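Local coordinates for ferric enterobactin receptor PIRA (Pseudomonas aeruginosa, PDB 5FP2), which probably binds iron-loaded siderophores such as ferric enterobactin and carries them across the outer membrane with energy supplied through TonB, at residues Ala198-Lys209 / Val235-Trp246. Numbering follows the deposited sequence.
Sequences ALSFRAYGSANK and VRNRDLSGMLSW
Arg202 and Met243 pair side by side on neighbouring antiparallel strands, 199-209 and 235-246, whose axes come within 4.6 Å. Backbone bonding links five hydrogen-bonded pairs, Ser200-Ser245, Arg202-Met243, Tyr204-Ser241, Ser206-Asp239 and Asn208-Asn237, each through reciprocal N-H and C=O groups. The Tyr204 N to Ser241 O bond, 3.1 Å, is almost straight at 169°, whereas in the Arg202-Met243 pair the bond from Met243 N to Arg202 O is bent and meets the oxygen from above the carbonyl plane. Asn208 N reaches Asn237 O only weakly.

Polar and aromatic contacts gather on the face turned to the barrel interior. Arg202 leaves its backbone with CG opposite N (chi1 172°), then bends at chi2 and chi3, which lays one face of the guanidinium over Met243 CB, 3.3 Å from NH2, with NH1 3.6 Å from Met243 CE. Tyr204 CE2 lies over the centre of the opposite face, 3.7 Å above its plane, while Ser241 CB makes an off-centre CH-pi contact with the Tyr204 ring, 4.1 Å from its centroid. Ser206 OG donates a weak bond to Asp239 OD1 (3.0 Å).

On the outer face, apolar groups meet near the periplasmic turns. Leu199 CD2 rests 3.7 Å from Trp246 CB and also approaches Leu244 CD1, consistent with a lipid-facing surface.

Both strands belong to the 22-stranded barrel of a TonB-dependent receptor. Strand 184-194 continues the sheet beyond 199-209, and strand 252-264 beyond 235-246, where Asp255 accepts a hydrogen bond from Ser245 OG. Inside, Arg202 NH1 bonds to Lys159 O and Met243 touches Arg160 and Pro161, three residues on the link from strand 152-158 to the first barrel strand, 166-176, while Tyr204 touches Glu130, just ahead of plug-sheet strand 131-138.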
loop_
_atom_site.group_PDB
_atom_site.type_symbol
_atom_site.label_atom_id
_atom_site.label_comp_id
_atom_site.label_asym_id
_atom_site.label_seq_id
_atom_site.Cartn_x
_atom_site.Cartn_y
_atom_site.Cartn_z
ATOM N N ALA A 198 -20.709 -16.670 18.282
ATOM C CA ALA A 198 -20.757 -16.467 16.843
ATOM C C ALA A 198 -20.358 -15.061 16.419
ATOM O O ALA A 198 -20.085 -14.834 15.245
ATOM C CB ALA A 198 -22.149 -16.776 16.330
ATOM N N LEU A 199 -20.397 -14.103 17.341
ATOM C CA LEU A 199 -20.055 -12.715 17.011
ATOM C C LEU A 199 -18.755 -12.255 17.670
ATOM O O LEU A 199 -18.442 -12.613 18.815
ATOM C CB LEU A 199 -21.191 -11.753 17.371
ATOM C CG LEU A 199 -22.508 -11.785 16.568
ATOM C CD1 LEU A 199 -23.487 -10.783 17.156
ATOM C CD2 LEU A 199 -22.251 -11.461 15.100
ATOM N N SER A 200 -17.966 -11.538 16.871
ATOM C CA SER A 200 -16.749 -10.861 17.306
ATOM C C SER A 200 -16.705 -9.465 16.700
ATOM O O SER A 200 -17.207 -9.220 15.599
ATOM C CB SER A 200 -15.519 -11.618 16.825
ATOM O OG SER A 200 -15.616 -13.005 17.071
ATOM N N PHE A 201 -16.027 -8.569 17.394
ATOM C CA PHE A 201 -15.884 -7.208 16.912
ATOM C C PHE A 201 -14.425 -6.765 16.943
ATOM O O PHE A 201 -13.599 -7.353 17.649
ATOM C CB PHE A 201 -16.729 -6.265 17.775
ATOM C CG PHE A 201 -16.089 -5.923 19.088
ATOM C CD1 PHE A 201 -16.032 -6.868 20.109
ATOM C CD2 PHE A 201 -15.541 -4.669 19.302
ATOM C CE1 PHE A 201 -15.455 -6.559 21.326
ATOM C CE2 PHE A 201 -14.997 -4.342 20.526
ATOM C CZ PHE A 201 -14.931 -5.292 21.533
ATOM N N ARG A 202 -14.140 -5.682 16.223
ATOM C CA ARG A 202 -12.881 -4.943 16.380
ATOM C C ARG A 202 -13.014 -3.483 15.967
ATOM O O ARG A 202 -13.287 -3.194 14.799
ATOM C CB ARG A 202 -11.822 -5.564 15.504
ATOM C CG ARG A 202 -10.546 -4.749 15.464
ATOM C CD ARG A 202 -10.012 -4.599 14.036
ATOM N NE ARG A 202 -10.949 -3.816 13.224
ATOM C CZ ARG A 202 -11.091 -3.921 11.900
ATOM N NH1 ARG A 202 -10.355 -4.781 11.181
ATOM N NH2 ARG A 202 -12.028 -3.182 11.298
ATOM N N ALA A 203 -12.768 -2.566 16.903
ATOM C CA ALA A 203 -12.763 -1.132 16.599
ATOM C C ALA A 203 -11.362 -0.534 16.712
ATOM O O ALA A 203 -10.623 -0.871 17.638
ATOM C CB ALA A 203 -13.715 -0.403 17.518
ATOM N N TYR A 204 -11.019 0.355 15.777
ATOM C CA TYR A 204 -9.784 1.156 15.843
ATOM C C TYR A 204 -9.951 2.572 15.298
ATOM O O TYR A 204 -10.853 2.865 14.504
ATOM C CB TYR A 204 -8.666 0.475 15.081
ATOM C CG TYR A 204 -8.851 0.460 13.579
ATOM C CD1 TYR A 204 -8.846 1.633 12.852
ATOM C CD2 TYR A 204 -8.901 -0.740 12.878
ATOM C CE1 TYR A 204 -8.939 1.619 11.472
ATOM C CE2 TYR A 204 -9.064 -0.768 11.506
ATOM C CZ TYR A 204 -9.058 0.417 10.800
ATOM O OH TYR A 204 -9.179 0.423 9.425
ATOM N N GLY A 205 -9.139 3.489 15.805
ATOM C CA GLY A 205 -9.433 4.898 15.594
ATOM C C GLY A 205 -8.269 5.732 16.039
ATOM O O GLY A 205 -7.285 5.185 16.582
ATOM N N SER A 206 -8.246 6.982 15.588
ATOM C CA SER A 206 -7.024 7.769 15.687
ATOM C C SER A 206 -7.319 9.257 15.594
ATOM O O SER A 206 -8.275 9.690 14.947
ATOM C CB SER A 206 -6.002 7.347 14.622
ATOM O OG SER A 206 -6.303 7.929 13.363
ATOM N N ALA A 207 -6.467 10.030 16.243
ATOM C CA ALA A 207 -6.586 11.472 16.247
ATOM C C ALA A 207 -5.183 12.064 16.172
ATOM O O ALA A 207 -4.264 11.577 16.829
ATOM C CB ALA A 207 -7.297 11.921 17.512
ATOM N N ASN A 208 -5.012 13.057 15.306
ATOM C CA ASN A 208 -3.702 13.413 14.757
ATOM C C ASN A 208 -3.629 14.908 14.538
ATOM O O ASN A 208 -4.443 15.480 13.827
ATOM C CB ASN A 208 -3.500 12.722 13.419
ATOM C CG ASN A 208 -3.339 11.223 13.563
ATOM O OD1 ASN A 208 -3.549 10.655 14.641
ATOM N ND2 ASN A 208 -2.900 10.576 12.480
ATOM N N LYS A 209 -2.682 15.562 15.181
ATOM C CA LYS A 209 -2.646 17.012 15.156
ATOM C C LYS A 209 -1.243 17.385 14.721
ATOM O O LYS A 209 -0.292 16.684 15.063
ATOM C CB LYS A 209 -2.974 17.544 16.545
ATOM C CG LYS A 209 -3.223 19.040 16.632
ATOM C CD LYS A 209 -4.206 19.373 17.757
ATOM C CE LYS A 209 -5.459 18.484 17.712
ATOM N NZ LYS A 209 -6.701 19.096 18.272
ATOM N N VAL A 235 -3.154 21.172 11.254
ATOM C CA VAL A 235 -3.981 20.210 10.521
ATOM C C VAL A 235 -4.421 19.072 11.440
ATOM O O VAL A 235 -3.636 18.561 12.234
ATOM C CB VAL A 235 -3.195 19.623 9.331
ATOM C CG1 VAL A 235 -4.051 18.621 8.569
ATOM C CG2 VAL A 235 -2.722 20.740 8.411
ATOM N N ARG A 236 -5.676 18.664 11.334
ATOM C CA ARG A 236 -6.194 17.632 12.219
ATOM C C ARG A 236 -6.641 16.442 11.377
ATOM O O ARG A 236 -7.000 16.603 10.214
ATOM C CB ARG A 236 -7.348 18.202 13.056
ATOM C CG ARG A 236 -6.893 19.156 14.154
ATOM C CD ARG A 236 -7.916 20.253 14.442
ATOM N NE ARG A 236 -7.764 21.432 13.577
ATOM C CZ ARG A 236 -7.519 22.679 14.000
ATOM N NH1 ARG A 236 -7.370 22.946 15.295
ATOM N NH2 ARG A 236 -7.406 23.672 13.122
ATOM N N ASN A 237 -6.521 15.242 11.931
ATOM C CA ASN A 237 -7.234 14.074 11.411
ATOM C C ASN A 237 -7.891 13.268 12.505
ATOM O O ASN A 237 -7.301 12.997 13.541
ATOM C CB ASN A 237 -6.310 13.120 10.652
ATOM C CG ASN A 237 -5.509 13.815 9.595
ATOM O OD1 ASN A 237 -5.982 14.022 8.476
ATOM N ND2 ASN A 237 -4.291 14.215 9.952
ATOM N N ARG A 238 -9.072 12.764 12.201
ATOM C CA ARG A 238 -9.718 11.804 13.065
ATOM C C ARG A 238 -10.293 10.718 12.177
ATOM O O ARG A 238 -10.832 10.997 11.099
ATOM C CB ARG A 238 -10.815 12.500 13.894
ATOM C CG ARG A 238 -11.021 11.884 15.272
ATOM C CD ARG A 238 -11.499 12.895 16.295
ATOM N NE ARG A 238 -11.079 14.258 15.987
ATOM C CZ ARG A 238 -11.899 15.226 15.572
ATOM N NH1 ARG A 238 -13.207 15.006 15.379
ATOM N NH2 ARG A 238 -11.406 16.441 15.354
ATOM N N ASP A 239 -10.115 9.473 12.588
ATOM C CA ASP A 239 -10.768 8.389 11.899
ATOM C C ASP A 239 -11.200 7.350 12.898
ATOM O O ASP A 239 -10.605 7.216 13.968
ATOM C CB ASP A 239 -9.853 7.781 10.826
ATOM C CG ASP A 239 -8.661 7.042 11.404
ATOM O OD1 ASP A 239 -8.811 6.445 12.503
ATOM O OD2 ASP A 239 -7.598 7.011 10.727
ATOM N N LEU A 240 -12.281 6.661 12.562
ATOM C CA LEU A 240 -12.708 5.483 13.295
ATOM C C LEU A 240 -13.270 4.456 12.307
ATOM O O LEU A 240 -13.860 4.816 11.277
ATOM C CB LEU A 240 -13.769 5.881 14.314
ATOM C CG LEU A 240 -13.809 5.077 15.615
ATOM C CD1 LEU A 240 -14.753 5.712 16.643
ATOM C CD2 LEU A 240 -14.227 3.643 15.306
ATOM N N SER A 241 -13.023 3.178 12.574
ATOM C CA SER A 241 -13.598 2.115 11.762
ATOM C C SER A 241 -13.979 0.951 12.653
ATOM O O SER A 241 -13.210 0.583 13.538
ATOM C CB SER A 241 -12.605 1.625 10.718
ATOM O OG SER A 241 -13.221 0.632 9.901
ATOM N N GLY A 242 -15.189 0.411 12.450
ATOM C CA GLY A 242 -15.667 -0.722 13.237
ATOM C C GLY A 242 -15.935 -1.946 12.395
ATOM O O GLY A 242 -16.378 -1.841 11.251
ATOM N N MET A 243 -15.697 -3.116 12.976
ATOM C CA MET A 243 -16.010 -4.356 12.279
ATOM C C MET A 243 -16.770 -5.308 13.176
ATOM O O MET A 243 -16.337 -5.614 14.281
ATOM C CB MET A 243 -14.748 -5.076 11.768
ATOM C CG MET A 243 -15.051 -6.386 11.046
ATOM S SD MET A 243 -13.670 -6.975 10.036
ATOM C CE MET A 243 -12.595 -7.641 11.322
ATOM N N LEU A 244 -17.829 -5.876 12.618
ATOM C CA LEU A 244 -18.623 -6.880 13.286
ATOM C C LEU A 244 -18.426 -8.149 12.502
ATOM O O LEU A 244 -18.534 -8.153 11.270
ATOM C CB LEU A 244 -20.096 -6.464 13.224
ATOM C CG LEU A 244 -21.121 -7.176 14.099
ATOM C CD1 LEU A 244 -20.599 -7.581 15.471
ATOM C CD2 LEU A 244 -22.296 -6.229 14.250
ATOM N N SER A 245 -18.022 -9.208 13.184
ATOM C CA SER A 245 -17.726 -10.438 12.471
ATOM C C SER A 245 -18.663 -11.565 12.892
ATOM O O SER A 245 -18.816 -11.843 14.082
ATOM C CB SER A 245 -16.287 -10.851 12.699
ATOM O OG SER A 245 -16.039 -11.998 11.927
ATOM N N TRP A 246 -19.269 -12.234 11.921
ATOM C CA TRP A 246 -20.250 -13.255 12.236
ATOM C C TRP A 246 -19.842 -14.621 11.672
ATOM O O TRP A 246 -19.784 -14.824 10.457
ATOM C CB TRP A 246 -21.636 -12.817 11.740
ATOM C CG TRP A 246 -22.691 -13.888 11.817
ATOM C CD1 TRP A 246 -22.719 -14.966 12.656
ATOM C CD2 TRP A 246 -23.891 -13.950 11.044
ATOM N NE1 TRP A 246 -23.806 -15.743 12.378
ATOM C CE2 TRP A 246 -24.570 -15.114 11.428
ATOM C CE3 TRP A 246 -24.443 -13.142 10.047
ATOM C CZ2 TRP A 246 -25.777 -15.493 10.849
ATOM C CZ3 TRP A 246 -25.631 -13.519 9.471
ATOM C CH2 TRP A 246 -26.281 -14.693 9.864
#